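Long-range contacts in response regulator receiver domain protein (CheY) (Rhodospirillum rubrum, PDB 3HEB), which probably serves as a CheY-like receiver domain, a switch that is phosphorylated in two-component signalling and passes the signal on to partner proteins: residues L19-I24 and F125-R130; T6-D12 and A60-D66; S52-A57 and N84-R88; I24-V29 and R130-F136. All blocks are in the same frame, centred on the assembly; numbering follows the deposited sequence.

Interaction 1. Residues L19-I24 and F125-R130; sequences LIEKNI and FANAIR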
loop_
_atom_site.group_PDB
_atom_site.type_symbol
_atom_site.label_atom_id
_atom_site.label_comp_id
_atom_site.label_asym_id
_atom_site.label_seq_id
_atom_site.Cartn_x
_atom_site.Cartn_y
_atom_site.Cartn_z
ATOM N N LEU A 19 -0.708 11.281 -18.710
ATOM C CA LEU A 19 -2.020 11.234 -18.065
ATOM C C LEU A 19 -1.860 11.087 -16.546
ATOM O O LEU A 19 -2.582 11.713 -15.765
ATOM C CB LEU A 19 -2.834 10.054 -18.597
ATOM C CG LEU A 19 -4.122 9.783 -17.816
ATOM C CD1 LEU A 19 -5.107 10.919 -18.048
ATOM C CD2 LEU A 19 -4.719 8.464 -18.267
ATOM N N ILE A 20 -0.905 10.252 -16.144
ATOM C CA ILE A 20 -0.617 9.997 -14.741
ATOM C C ILE A 20 -0.145 11.276 -14.065
ATOM O O ILE A 20 -0.639 11.657 -13.005
ATOM C CB ILE A 20 0.497 8.929 -14.608
ATOM C CG1 ILE A 20 0.009 7.586 -15.163
ATOM C CG2 ILE A 20 0.902 8.770 -13.153
ATOM C CD1 ILE A 20 1.093 6.526 -15.262
ATOM N N GLU A 21 0.808 11.946 -14.703
ATOM C CA GLU A 21 1.384 13.165 -14.178
ATOM C C GLU A 21 0.391 14.298 -13.981
ATOM O O GLU A 21 0.403 14.954 -12.947
ATOM C CB GLU A 21 2.496 13.648 -15.104
ATOM C CG GLU A 21 3.182 14.935 -14.657
ATOM C CD GLU A 21 3.846 15.699 -15.814
ATOM O OE1 GLU A 21 4.485 15.066 -16.696
ATOM O OE2 GLU A 21 3.731 16.946 -15.834
ATOM N N LYS A 22 -0.467 14.544 -14.963
ATOM C CA LYS A 22 -1.403 15.648 -14.824
ATOM C C LYS A 22 -2.514 15.353 -13.847
ATOM O O LYS A 22 -3.068 16.262 -13.243
ATOM C CB LYS A 22 -1.997 16.043 -16.180
ATOM C CG LYS A 22 -2.872 14.999 -16.835
ATOM C CD LYS A 22 -3.351 15.474 -18.208
ATOM C CE LYS A 22 -3.989 16.856 -18.121
ATOM N NZ LYS A 22 -4.999 16.917 -17.024
ATOM N N ASN A 23 -2.841 14.083 -13.674
ATOM C CA ASN A 23 -3.900 13.764 -12.743
ATOM C C ASN A 23 -3.394 13.765 -11.316
ATOM O O ASN A 23 -4.170 13.915 -10.377
ATOM C CB ASN A 23 -4.552 12.446 -13.129
ATOM C CG ASN A 23 -5.557 12.627 -14.246
ATOM O OD1 ASN A 23 -6.649 13.147 -14.022
ATOM N ND2 ASN A 23 -5.188 12.228 -15.455
ATOM N N ILE A 24 -2.086 13.627 -11.150
ATOM C CA ILE A 24 -1.518 13.674 -9.817
ATOM C C ILE A 24 -1.582 15.143 -9.391
ATOM O O ILE A 24 -1.854 15.453 -8.223
ATOM C CB ILE A 24 -0.052 13.197 -9.805
ATOM C CG1 ILE A 24 0.004 11.691 -10.074
ATOM C CG2 ILE A 24 0.597 13.521 -8.466
ATOM C CD1 ILE A 24 -0.771 10.867 -9.081
ATOM N N PHE A 125 -9.464 5.771 -15.835
ATOM C CA PHE A 125 -8.027 5.718 -15.649
ATOM C C PHE A 125 -7.547 7.024 -15.005
ATOM O O PHE A 125 -6.833 7.012 -14.009
ATOM C CB PHE A 125 -7.356 5.509 -17.015
ATOM C CG PHE A 125 -5.867 5.304 -16.951
ATOM C CD1 PHE A 125 -5.194 5.249 -15.735
ATOM C CD2 PHE A 125 -5.138 5.143 -18.121
ATOM C CE1 PHE A 125 -3.823 5.064 -15.687
ATOM C CE2 PHE A 125 -3.758 4.955 -18.079
ATOM C CZ PHE A 125 -3.102 4.907 -16.855
ATOM N N ALA A 126 -7.960 8.152 -15.575
ATOM C CA ALA A 126 -7.570 9.468 -15.068
ATOM C C ALA A 126 -8.076 9.678 -13.644
ATOM O O ALA A 126 -7.340 10.150 -12.777
ATOM C CB ALA A 126 -8.107 10.559 -15.990
ATOM N N ASN A 127 -9.338 9.332 -13.414
ATOM C CA ASN A 127 -9.931 9.470 -12.093
ATOM C C ASN A 127 -9.201 8.620 -11.054
ATOM O O ASN A 127 -9.007 9.056 -9.917
ATOM C CB ASN A 127 -11.393 9.044 -12.109
ATOM C CG ASN A 127 -11.884 8.684 -10.726
ATOM O OD1 ASN A 127 -12.147 9.560 -9.898
ATOM N ND2 ASN A 127 -11.978 7.382 -10.452
ATOM N N ALA A 128 -8.811 7.407 -11.439
ATOM C CA ALA A 128 -8.119 6.519 -10.523
ATOM C C ALA A 128 -6.780 7.106 -10.076
ATOM O O ALA A 128 -6.396 6.960 -8.918
ATOM C CB ALA A 128 -7.912 5.160 -11.167
ATOM N N ILE A 129 -6.079 7.763 -10.995
ATOM C CA ILE A 129 -4.794 8.384 -10.692
ATOM C C ILE A 129 -5.010 9.549 -9.727
ATOM O O ILE A 129 -4.204 9.811 -8.823
ATOM C CB ILE A 129 -4.132 8.922 -11.977
ATOM C CG1 ILE A 129 -3.932 7.774 -12.973
ATOM C CG2 ILE A 129 -2.806 9.591 -11.637
ATOM C CD1 ILE A 129 -3.348 8.201 -14.308
ATOM N N ARG A 130 -6.107 10.254 -9.938
ATOM C CA ARG A 130 -6.478 11.377 -9.098
ATOM C C ARG A 130 -6.690 10.783 -7.703
ATOM O O ARG A 130 -6.227 11.320 -6.692
ATOM C CB ARG A 130 -7.768 11.970 -9.648
ATOM C CG ARG A 130 -8.209 13.300 -9.104
ATOM C CD ARG A 130 -9.388 13.766 -9.973
ATOM N NE ARG A 130 -8.996 13.802 -11.382
ATOM C CZ ARG A 130 -9.715 13.315 -12.393
ATOM N NH1 ARG A 130 -10.891 12.738 -12.180
ATOM N NH2 ARG A 130 -9.244 13.398 -13.625
#
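I129 fits as a knob into a hole formed by L19, I20, N23 and I24, joining helices 14-26 and 122-136, the pair that packs on one face of the parallel sheet in the CheY-like receiver fold. The two segments cross at -50° with their axes 8.2 Å apart, a close approach helped by the small A126 on one side.

The apolar contacts centre on the branched side chain of I129. With CG1 anti to the carbonyl carbon (chi1 -59°), its two arms spread over different neighbours: I129 CD1 lies 3.5 Å from I20 CG1, while I129 CG2 lies 3.5 Å from I24 CD1. A beta-branched residue suits the place because one side chain fills both halves of the hole. Further along, L19 sends CD1 against A126 CB and lays CD2 over a face of F125, 3.6 Å from the ring centroid, in a CH-pi contact. H16 meets the same ring edge-to-face.

Polar contacts lie along the outer side of this core and run through N23. Its ND2 donates to L19 O at 2.7 Å, and that oxygen also accepts from N23 N on the other face of the carbonyl plane. The amide is thereby held against rotation, with N23 ND2 passing 3.4 Å from A126 CB and OD1 turned to the other helix. An asparagine is apt here, since it donates and accepts at once. R130, bent at chi3, completes the link: its NH2 donates to N23 OD1 at 2.6 Å, a short but bent bond, with OD1 tilted out of the guanidinium plane.

Interaction 2. Residues T6-D12 and A60-D66; sequences TIVMIED and AQLVLLD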
loop_
_atom_site.group_PDB
_atom_site.type_symbol
_atom_site.label_atom_id
_atom_site.label_comp_id
_atom_site.label_asym_id
_atom_site.label_seq_id
_atom_site.Cartn_x
_atom_site.Cartn_y
_atom_site.Cartn_z
ATOM N N THR A 6 9.698 12.374 -2.930
ATOM C CA THR A 6 9.758 12.348 -4.384
ATOM C C THR A 6 8.965 11.187 -4.978
ATOM O O THR A 6 9.046 10.050 -4.496
ATOM C CB THR A 6 11.204 12.200 -4.876
ATOM O OG1 THR A 6 11.753 10.984 -4.352
ATOM C CG2 THR A 6 12.054 13.349 -4.414
ATOM N N ILE A 7 8.196 11.475 -6.020
ATOM C CA ILE A 7 7.438 10.434 -6.701
ATOM C C ILE A 7 8.253 10.023 -7.921
ATOM O O ILE A 7 8.561 10.860 -8.768
ATOM C CB ILE A 7 6.063 10.946 -7.156
ATOM C CG1 ILE A 7 5.236 11.338 -5.927
ATOM C CG2 ILE A 7 5.359 9.879 -7.968
ATOM C CD1 ILE A 7 3.920 11.975 -6.247
ATOM N N VAL A 8 8.635 8.751 -7.989
ATOM C CA VAL A 8 9.411 8.257 -9.119
ATOM C C VAL A 8 8.483 7.483 -10.044
ATOM O O VAL A 8 8.024 6.397 -9.699
ATOM C CB VAL A 8 10.555 7.323 -8.661
ATOM C CG1 VAL A 8 11.303 6.801 -9.875
ATOM C CG2 VAL A 8 11.515 8.062 -7.744
HETATM N N MSE A 9 8.195 8.045 -11.213
HETATM C CA MSE A 9 7.306 7.388 -12.165
HETATM C C MSE A 9 8.076 6.594 -13.223
HETATM O O MSE A 9 8.827 7.163 -14.020
HETATM C CB MSE A 9 6.396 8.429 -12.834
HETATM C CG MSE A 9 5.445 7.878 -13.894
HETATM SE SE MSE A 9 4.237 9.111 -14.470
HETATM C CE MSE A 9 5.319 10.275 -15.267
ATOM N N ILE A 10 7.899 5.276 -13.204
ATOM C CA ILE A 10 8.548 4.386 -14.166
ATOM C C ILE A 10 7.481 3.892 -15.156
ATOM O O ILE A 10 6.787 2.894 -14.930
ATOM C CB ILE A 10 9.219 3.187 -13.451
ATOM C CG1 ILE A 10 10.185 3.701 -12.372
ATOM C CG2 ILE A 10 9.968 2.320 -14.472
ATOM C CD1 ILE A 10 10.783 2.602 -11.498
ATOM N N GLU A 11 7.351 4.619 -16.256
ATOM C CA GLU A 11 6.360 4.316 -17.275
ATOM C C GLU A 11 6.974 4.627 -18.636
ATOM O O GLU A 11 7.606 5.665 -18.803
ATOM C CB GLU A 11 5.121 5.186 -17.025
ATOM C CG GLU A 11 4.051 5.105 -18.099
ATOM C CD GLU A 11 3.402 3.744 -18.181
ATOM O OE1 GLU A 11 2.670 3.375 -17.240
ATOM O OE2 GLU A 11 3.631 3.040 -19.186
ATOM N N ASP A 12 6.792 3.728 -19.599
ATOM C CA ASP A 12 7.347 3.907 -20.945
ATOM C C ASP A 12 6.316 4.431 -21.934
ATOM O O ASP A 12 6.683 5.004 -22.959
ATOM C CB ASP A 12 7.891 2.586 -21.474
ATOM C CG ASP A 12 6.795 1.579 -21.720
ATOM O OD1 ASP A 12 5.930 1.420 -20.825
ATOM O OD2 ASP A 12 6.801 0.949 -22.799
ATOM N N ALA A 60 12.998 9.665 0.783
ATOM C CA ALA A 60 11.587 9.439 1.018
ATOM C C ALA A 60 11.003 9.504 -0.378
ATOM O O ALA A 60 10.852 10.585 -0.937
ATOM C CB ALA A 60 11.007 10.540 1.905
ATOM N N GLN A 61 10.681 8.345 -0.944
ATOM C CA GLN A 61 10.156 8.285 -2.304
ATOM C C GLN A 61 9.097 7.208 -2.515
ATOM O O GLN A 61 9.156 6.141 -1.920
ATOM C CB GLN A 61 11.322 8.033 -3.258
ATOM C CG GLN A 61 12.192 6.883 -2.770
ATOM C CD GLN A 61 13.432 6.672 -3.590
ATOM O OE1 GLN A 61 13.851 7.549 -4.335
ATOM N NE2 GLN A 61 14.045 5.499 -3.439
ATOM N N LEU A 62 8.126 7.510 -3.371
ATOM C CA LEU A 62 7.068 6.565 -3.717
ATOM C C LEU A 62 7.351 6.233 -5.179
ATOM O O LEU A 62 7.672 7.123 -5.964
ATOM C CB LEU A 62 5.678 7.209 -3.604
ATOM C CG LEU A 62 4.545 6.355 -4.206
ATOM C CD1 LEU A 62 3.832 5.591 -3.103
ATOM C CD2 LEU A 62 3.557 7.227 -4.921
ATOM N N VAL A 63 7.238 4.962 -5.551
ATOM C CA VAL A 63 7.497 4.595 -6.932
ATOM C C VAL A 63 6.302 4.000 -7.662
ATOM O O VAL A 63 5.670 3.049 -7.188
ATOM C CB VAL A 63 8.679 3.608 -7.034
ATOM C CG1 VAL A 63 9.928 4.229 -6.428
ATOM C CG2 VAL A 63 8.349 2.333 -6.319
ATOM N N LEU A 64 5.985 4.600 -8.807
ATOM C CA LEU A 64 4.910 4.122 -9.666
ATOM C C LEU A 64 5.622 3.265 -10.690
ATOM O O LEU A 64 6.533 3.733 -11.369
ATOM C CB LEU A 64 4.205 5.277 -10.372
ATOM C CG LEU A 64 2.996 5.808 -9.623
ATOM C CD1 LEU A 64 1.977 4.680 -9.454
ATOM C CD2 LEU A 64 3.440 6.351 -8.268
ATOM N N LEU A 65 5.211 2.013 -10.805
ATOM C CA LEU A 65 5.878 1.113 -11.728
ATOM C C LEU A 65 4.951 0.327 -12.637
ATOM O O LEU A 65 4.013 -0.327 -12.182
ATOM C CB LEU A 65 6.768 0.148 -10.929
ATOM C CG LEU A 65 7.595 -0.929 -11.646
ATOM C CD1 LEU A 65 8.692 -0.301 -12.494
ATOM C CD2 LEU A 65 8.200 -1.861 -10.602
ATOM N N ASP A 66 5.221 0.422 -13.935
ATOM C CA ASP A 66 4.476 -0.316 -14.937
ATOM C C ASP A 66 5.336 -1.555 -15.105
ATOM O O ASP A 66 6.559 -1.443 -15.114
ATOM C CB ASP A 66 4.406 0.474 -16.246
ATOM C CG ASP A 66 3.676 -0.276 -17.344
ATOM O OD1 ASP A 66 2.839 -1.140 -17.014
ATOM O OD2 ASP A 66 3.923 0.007 -18.535
HETATM O O HOH W 1 3.020 0.988 -20.657
#
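I10 and L65 lie side by side in the parallel strand pair 6-10 and 61-65 at the heart of the receiver-domain sheet, L65 CD1 coming within 3.5 Å of I10 CG2. This is the tight part of the contact. T6, V8 and I10 each use both N-H and carbonyl O, making six backbone bonds to segment 60-66, the end ones to A60 O and from D66 N; the one from V8 N to L62 O is 2.8 Å long and nearly straight at 170°. V8 and V63 pack on the same face as I10 and L65, whereas I7 and L64 meet on the opposite face, I7 CG2 to L64 CD2 at 4.0 Å. Branched aliphatic residues suit a central sheet covered by helices on both faces.

Beyond the strands' C-terminal ends comes a polar cluster with one modelled water. E11, D66 and the more open D12 bring their carboxylates together, as in related receivers, where such acids bind magnesium. D66 is the predicted phosphorylation site. Charge is probably offset by K118, which forms a salt bridge with E11 OE1, while T96 bonds to D66 OD1. E11 bends at chi2 (66°), which folds its carboxylate back beside D66, E11 OE2 only 3.1 Å from D66 OD2. The water is modelled between the two acids, 2.6 Å from E11 OE2 and a doubtfully short 2.5 Å from D66 OD2.

Interaction 3. Residues S52-A57 and N84-R88; sequences SGRVSA and NPHTR
H86 reaches across to the turn at 52-57, tying the loop after helix 39-47 to the loop after helix 74-83. H86 CB rests 3.3 Å from G53 O and close to A57 N. CG then passes A57 CB, and H86 CD2 lies 3.3 Å from A57 CB. On the other side of the ring S52 O lies near the ring plane at the ND1 edge, 4.0 Å from H86 ND1, too far to bond. At the tip, H86 CE1 lies 4.0 Å from R54 CG. R54 CA lies over one face and P85 CB over the opposite one, both offset toward the rim; chi1 of -46° puts CG anti to the carbonyl carbon and sets the flat imidazole there.

N84 supplies the bond between the loops. Its ND2 donates to S52 O at 2.7 Å, approaching from above the carbonyl plane, and its OD1 accepts from H86 N in an Asx turn. An asparagine fits because the two ends of one amide serve both loops. G53, at a positive phi of 85°, brings no side chain into the path of that amide. Beside it S56 CB touches T87 CG2 at 3.3 Å, while S56 OG bonds to L46 O and T87 OG1 to V81 O.

The chemistry is therefore mixed: one bent hydrogen bond (139° at the hydrogen) from the N84 amide links the loops, and the imidazole acts mainly as a flat filler, its buried ND1 finding no partner in the model.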
loop_
_atom_site.group_PDB
_atom_site.type_symbol
_atom_site.label_atom_id
_atom_site.label_comp_id
_atom_site.label_asym_id
_atom_site.label_seq_id
_atom_site.Cartn_x
_atom_site.Cartn_y
_atom_site.Cartn_z
ATOM N N SER A 52 24.931 -0.026 -5.628
ATOM C CA SER A 52 24.748 -0.378 -4.219
ATOM C C SER A 52 23.438 0.154 -3.623
ATOM O O SER A 52 22.992 -0.316 -2.572
ATOM C CB SER A 52 25.917 0.160 -3.390
ATOM O OG SER A 52 25.874 1.576 -3.310
ATOM N N GLY A 53 22.838 1.142 -4.285
ATOM C CA GLY A 53 21.598 1.714 -3.794
ATOM C C GLY A 53 21.835 2.795 -2.755
ATOM O O GLY A 53 20.891 3.401 -2.247
ATOM N N ARG A 54 23.097 3.059 -2.445
ATOM C CA ARG A 54 23.413 4.063 -1.444
ATOM C C ARG A 54 22.883 5.446 -1.772
ATOM O O ARG A 54 22.633 6.243 -0.878
ATOM C CB ARG A 54 24.920 4.083 -1.185
ATOM C CG ARG A 54 25.329 2.947 -0.256
ATOM C CD ARG A 54 26.816 2.888 -0.016
ATOM N NE ARG A 54 27.533 2.525 -1.229
ATOM C CZ ARG A 54 28.801 2.133 -1.256
ATOM N NH1 ARG A 54 29.496 2.052 -0.127
ATOM N NH2 ARG A 54 29.372 1.812 -2.411
ATOM N N VAL A 55 22.695 5.729 -3.052
ATOM C CA VAL A 55 22.151 7.016 -3.467
ATOM C C VAL A 55 20.747 7.188 -2.899
ATOM O O VAL A 55 20.299 8.308 -2.662
ATOM C CB VAL A 55 22.058 7.116 -4.997
ATOM C CG1 VAL A 55 23.431 7.386 -5.590
ATOM C CG2 VAL A 55 21.487 5.822 -5.555
ATOM N N SER A 56 20.062 6.067 -2.679
ATOM C CA SER A 56 18.703 6.071 -2.149
ATOM C C SER A 56 18.610 6.144 -0.626
ATOM O O SER A 56 17.536 6.423 -0.089
ATOM C CB SER A 56 17.939 4.826 -2.630
ATOM O OG SER A 56 17.554 4.925 -3.992
ATOM N N ALA A 57 19.720 5.879 0.064
ATOM C CA ALA A 57 19.764 5.916 1.526
ATOM C C ALA A 57 19.186 7.195 2.135
ATOM O O ALA A 57 19.661 8.310 1.869
ATOM C CB ALA A 57 21.192 5.733 1.995
ATOM N N ASN A 84 17.132 -4.660 -1.499
ATOM C CA ASN A 84 18.207 -3.780 -1.060
ATOM C C ASN A 84 17.790 -2.832 0.072
ATOM O O ASN A 84 16.779 -2.140 -0.016
ATOM C CB ASN A 84 18.718 -2.980 -2.259
ATOM C CG ASN A 84 19.600 -1.804 -1.858
ATOM O OD1 ASN A 84 19.123 -0.817 -1.301
ATOM N ND2 ASN A 84 20.894 -1.908 -2.143
ATOM N N PRO A 85 18.586 -2.782 1.151
ATOM C CA PRO A 85 18.381 -1.956 2.347
ATOM C C PRO A 85 17.992 -0.486 2.180
ATOM O O PRO A 85 17.156 0.023 2.936
ATOM C CB PRO A 85 19.707 -2.098 3.087
ATOM C CG PRO A 85 20.100 -3.510 2.768
ATOM C CD PRO A 85 19.809 -3.596 1.286
ATOM N N HIS A 86 18.589 0.209 1.213
ATOM C CA HIS A 86 18.293 1.631 1.045
ATOM C C HIS A 86 17.153 1.983 0.095
ATOM O O HIS A 86 16.983 3.154 -0.248
ATOM C CB HIS A 86 19.556 2.395 0.615
ATOM C CG HIS A 86 20.775 2.035 1.403
ATOM N ND1 HIS A 86 21.680 1.088 0.989
ATOM C CD2 HIS A 86 21.227 2.482 2.608
ATOM C CE1 HIS A 86 22.639 0.956 1.895
ATOM N NE2 HIS A 86 22.377 1.797 2.885
ATOM N N THR A 87 16.370 0.992 -0.320
ATOM C CA THR A 87 15.255 1.244 -1.232
ATOM C C THR A 87 14.010 0.435 -0.897
ATOM O O THR A 87 12.907 0.790 -1.302
ATOM C CB THR A 87 15.628 0.916 -2.688
ATOM O OG1 THR A 87 16.008 -0.466 -2.780
ATOM C CG2 THR A 87 16.763 1.798 -3.170
ATOM N N ARG A 88 14.184 -0.656 -0.164
ATOM C CA ARG A 88 13.059 -1.515 0.177
ATOM C C ARG A 88 11.951 -0.864 0.988
ATOM O O ARG A 88 10.783 -1.199 0.820
ATOM C CB ARG A 88 13.552 -2.766 0.909
ATOM C CG ARG A 88 14.251 -2.501 2.229
ATOM C CD ARG A 88 14.743 -3.809 2.809
ATOM N NE ARG A 88 15.549 -3.623 4.007
ATOM C CZ ARG A 88 16.262 -4.591 4.571
ATOM N NH1 ARG A 88 16.254 -5.809 4.046
ATOM N NH2 ARG A 88 17.005 -4.336 5.641
#

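Interaction 4. Residues I24-V29 and R130-F136; sequences IRRAGV and RQLGLFF
V29 turns CG1 anti to the backbone N (chi1 175°) and F136 does the same with its CG (chi1 168°), which brings V29 CG1 to 4.0 Å from F136 CE2, the two side chains crossing at about a right angle. V29 belongs to the Schellman motif that ends helix 14-26: G28 adopts positive phi, G28 N bonds to R25 O and V29 N to I24 O, which places V29 against helix 122-136, on the face of the receiver fold that these two helices share. R25 NH1 donates to V29 O and further steadies the turn.

Close packing depends on small residues. A27 sets CB 3.5 Å from R130 O, and G133 offers bare backbone beneath it, so the backbones approach to 5.0 Å between I24 CA and G133 CA. I24 CD1 also reaches G133 CA, at 4.0 Å.

On the exposed side the extended chain of R26 crosses R130 obliquely. R26 CD comes to 3.0 Å from R130 NE, a doubtfully short contact, and two donors, R26 NE and R130 NH2, lie 3.3 Å apart. This would be unfavourable by itself, but R130 NH2 has an acceptor in N23 OD1. Farther round the same helix, F135 stacks on F135 of the second subunit. L134 packs on A27, its CD2 3.6 Å from A27 O.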
loop_
_atom_site.group_PDB
_atom_site.type_symbol
_atom_site.label_atom_id
_atom_site.label_comp_id
_atom_site.label_asym_id
_atom_site.label_seq_id
_atom_site.Cartn_x
_atom_site.Cartn_y
_atom_site.Cartn_z
ATOM N N ILE A 24 -2.086 13.627 -11.150
ATOM C CA ILE A 24 -1.518 13.674 -9.817
ATOM C C ILE A 24 -1.582 15.143 -9.391
ATOM O O ILE A 24 -1.854 15.453 -8.223
ATOM C CB ILE A 24 -0.052 13.197 -9.805
ATOM C CG1 ILE A 24 0.004 11.691 -10.074
ATOM C CG2 ILE A 24 0.597 13.521 -8.466
ATOM C CD1 ILE A 24 -0.771 10.867 -9.081
ATOM N N ARG A 25 -1.325 16.037 -10.345
ATOM C CA ARG A 25 -1.366 17.472 -10.078
ATOM C C ARG A 25 -2.810 17.847 -9.861
ATOM O O ARG A 25 -3.125 18.683 -9.023
ATOM C CB ARG A 25 -0.825 18.278 -11.261
ATOM C CG ARG A 25 0.571 17.912 -11.682
ATOM C CD ARG A 25 1.475 17.765 -10.473
ATOM N NE ARG A 25 2.874 17.615 -10.852
ATOM C CZ ARG A 25 3.854 17.342 -9.998
ATOM N NH1 ARG A 25 3.588 17.173 -8.710
ATOM N NH2 ARG A 25 5.109 17.286 -10.427
ATOM N N ARG A 26 -3.689 17.212 -10.629
ATOM C CA ARG A 26 -5.119 17.469 -10.537
ATOM C C ARG A 26 -5.583 17.232 -9.105
ATOM O O ARG A 26 -6.494 17.896 -8.624
ATOM C CB ARG A 26 -5.871 16.530 -11.479
ATOM C CG ARG A 26 -7.113 17.126 -12.134
ATOM C CD ARG A 26 -7.835 16.055 -12.959
ATOM N NE ARG A 26 -8.739 16.607 -13.968
ATOM C CZ ARG A 26 -8.345 17.333 -15.011
ATOM N NH1 ARG A 26 -7.056 17.605 -15.192
ATOM N NH2 ARG A 26 -9.244 17.785 -15.879
ATOM N N ALA A 27 -4.940 16.286 -8.431
ATOM C CA ALA A 27 -5.285 15.935 -7.060
ATOM C C ALA A 27 -4.686 16.898 -6.035
ATOM O O ALA A 27 -4.896 16.744 -4.830
ATOM C CB ALA A 27 -4.832 14.511 -6.768
ATOM N N GLY A 28 -3.944 17.890 -6.514
ATOM C CA GLY A 28 -3.346 18.858 -5.615
ATOM C C GLY A 28 -1.952 18.478 -5.154
ATOM O O GLY A 28 -1.381 19.137 -4.281
ATOM N N VAL A 29 -1.394 17.415 -5.726
ATOM C CA VAL A 29 -0.058 16.987 -5.340
ATOM C C VAL A 29 0.984 17.758 -6.128
ATOM O O VAL A 29 1.043 17.663 -7.347
ATOM C CB VAL A 29 0.144 15.464 -5.567
ATOM C CG1 VAL A 29 1.581 15.072 -5.259
ATOM C CG2 VAL A 29 -0.782 14.684 -4.662
ATOM N N ARG A 130 -6.107 10.254 -9.938
ATOM C CA ARG A 130 -6.478 11.377 -9.098
ATOM C C ARG A 130 -6.690 10.783 -7.703
ATOM O O ARG A 130 -6.227 11.320 -6.692
ATOM C CB ARG A 130 -7.768 11.970 -9.648
ATOM C CG ARG A 130 -8.209 13.300 -9.104
ATOM C CD ARG A 130 -9.388 13.766 -9.973
ATOM N NE ARG A 130 -8.996 13.802 -11.382
ATOM C CZ ARG A 130 -9.715 13.315 -12.393
ATOM N NH1 ARG A 130 -10.891 12.738 -12.180
ATOM N NH2 ARG A 130 -9.244 13.398 -13.625
ATOM N N GLN A 131 -7.373 9.643 -7.664
ATOM C CA GLN A 131 -7.647 8.955 -6.413
ATOM C C GLN A 131 -6.340 8.517 -5.753
ATOM O O GLN A 131 -6.219 8.546 -4.531
ATOM C CB GLN A 131 -8.541 7.748 -6.670
ATOM C CG GLN A 131 -9.652 7.598 -5.668
ATOM C CD GLN A 131 -10.356 8.920 -5.393
ATOM O OE1 GLN A 131 -10.139 9.544 -4.352
ATOM N NE2 GLN A 131 -11.191 9.358 -6.337
ATOM N N LEU A 132 -5.374 8.117 -6.575
ATOM C CA LEU A 132 -4.050 7.690 -6.112
ATOM C C LEU A 132 -3.313 8.901 -5.488
ATOM O O LEU A 132 -2.656 8.786 -4.445
ATOM C CB LEU A 132 -3.245 7.165 -7.312
ATOM C CG LEU A 132 -1.960 6.330 -7.164
ATOM C CD1 LEU A 132 -1.090 6.553 -8.394
ATOM C CD2 LEU A 132 -1.191 6.718 -5.937
ATOM N N GLY A 133 -3.432 10.054 -6.145
ATOM C CA GLY A 133 -2.792 11.266 -5.662
ATOM C C GLY A 133 -3.370 11.725 -4.337
ATOM O O GLY A 133 -2.635 12.153 -3.454
ATOM N N LEU A 134 -4.687 11.632 -4.191
ATOM C CA LEU A 134 -5.346 12.029 -2.955
ATOM C C LEU A 134 -4.897 11.151 -1.795
ATOM O O LEU A 134 -4.626 11.650 -0.711
ATOM C CB LEU A 134 -6.867 11.940 -3.110
ATOM C CG LEU A 134 -7.458 13.035 -3.997
ATOM C CD1 LEU A 134 -8.938 12.788 -4.239
ATOM C CD2 LEU A 134 -7.226 14.390 -3.319
ATOM N N PHE A 135 -4.828 9.845 -2.033
ATOM C CA PHE A 135 -4.412 8.884 -1.015
ATOM C C PHE A 135 -2.961 9.126 -0.619
ATOM O O PHE A 135 -2.609 9.070 0.555
ATOM C CB PHE A 135 -4.557 7.465 -1.557
ATOM C CG PHE A 135 -4.448 6.409 -0.508
ATOM C CD1 PHE A 135 -5.364 6.357 0.542
ATOM C CD2 PHE A 135 -3.444 5.450 -0.576
ATOM C CE1 PHE A 135 -5.276 5.355 1.514
ATOM C CE2 PHE A 135 -3.347 4.450 0.384
ATOM C CZ PHE A 135 -4.262 4.400 1.432
ATOM N N PHE A 136 -2.126 9.383 -1.615
ATOM C CA PHE A 136 -0.718 9.659 -1.398
ATOM C C PHE A 136 -0.567 10.774 -0.363
ATOM O O PHE A 136 0.240 10.689 0.559
ATOM C CB PHE A 136 -0.080 10.106 -2.718
ATOM C CG PHE A 136 1.295 10.692 -2.559
ATOM C CD1 PHE A 136 2.410 9.863 -2.429
ATOM C CD2 PHE A 136 1.476 12.078 -2.512
ATOM C CE1 PHE A 136 3.679 10.401 -2.255
ATOM C CE2 PHE A 136 2.748 12.627 -2.339
ATOM C CZ PHE A 136 3.850 11.783 -2.209
#

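How the interactions relate
Interactions 1 and 4 are successive parts of one helix-helix seam, 7 Å apart between centres and sharing I24 and R130. Both rest on interaction 2: I20 CG2 touches M9 SE at 3.6 Å, and L64 CD1 meets L132 CD1 at 3.7 Å. The strand ends of interaction 2 carry the acidic cluster with the predicted phosphorylation site, and I20 CD1 reaches E11 OE1 there at 4.0 Å. Interaction 3 sits at the other end of the sheet, its centre about 28 Å from that of interaction 1, and meets interaction 2 through Q61 NE2 and S56 OG, 3.6 Å apart. A phosphate ion, probably from crystallisation, lies about 4 Å from the F125 side chain.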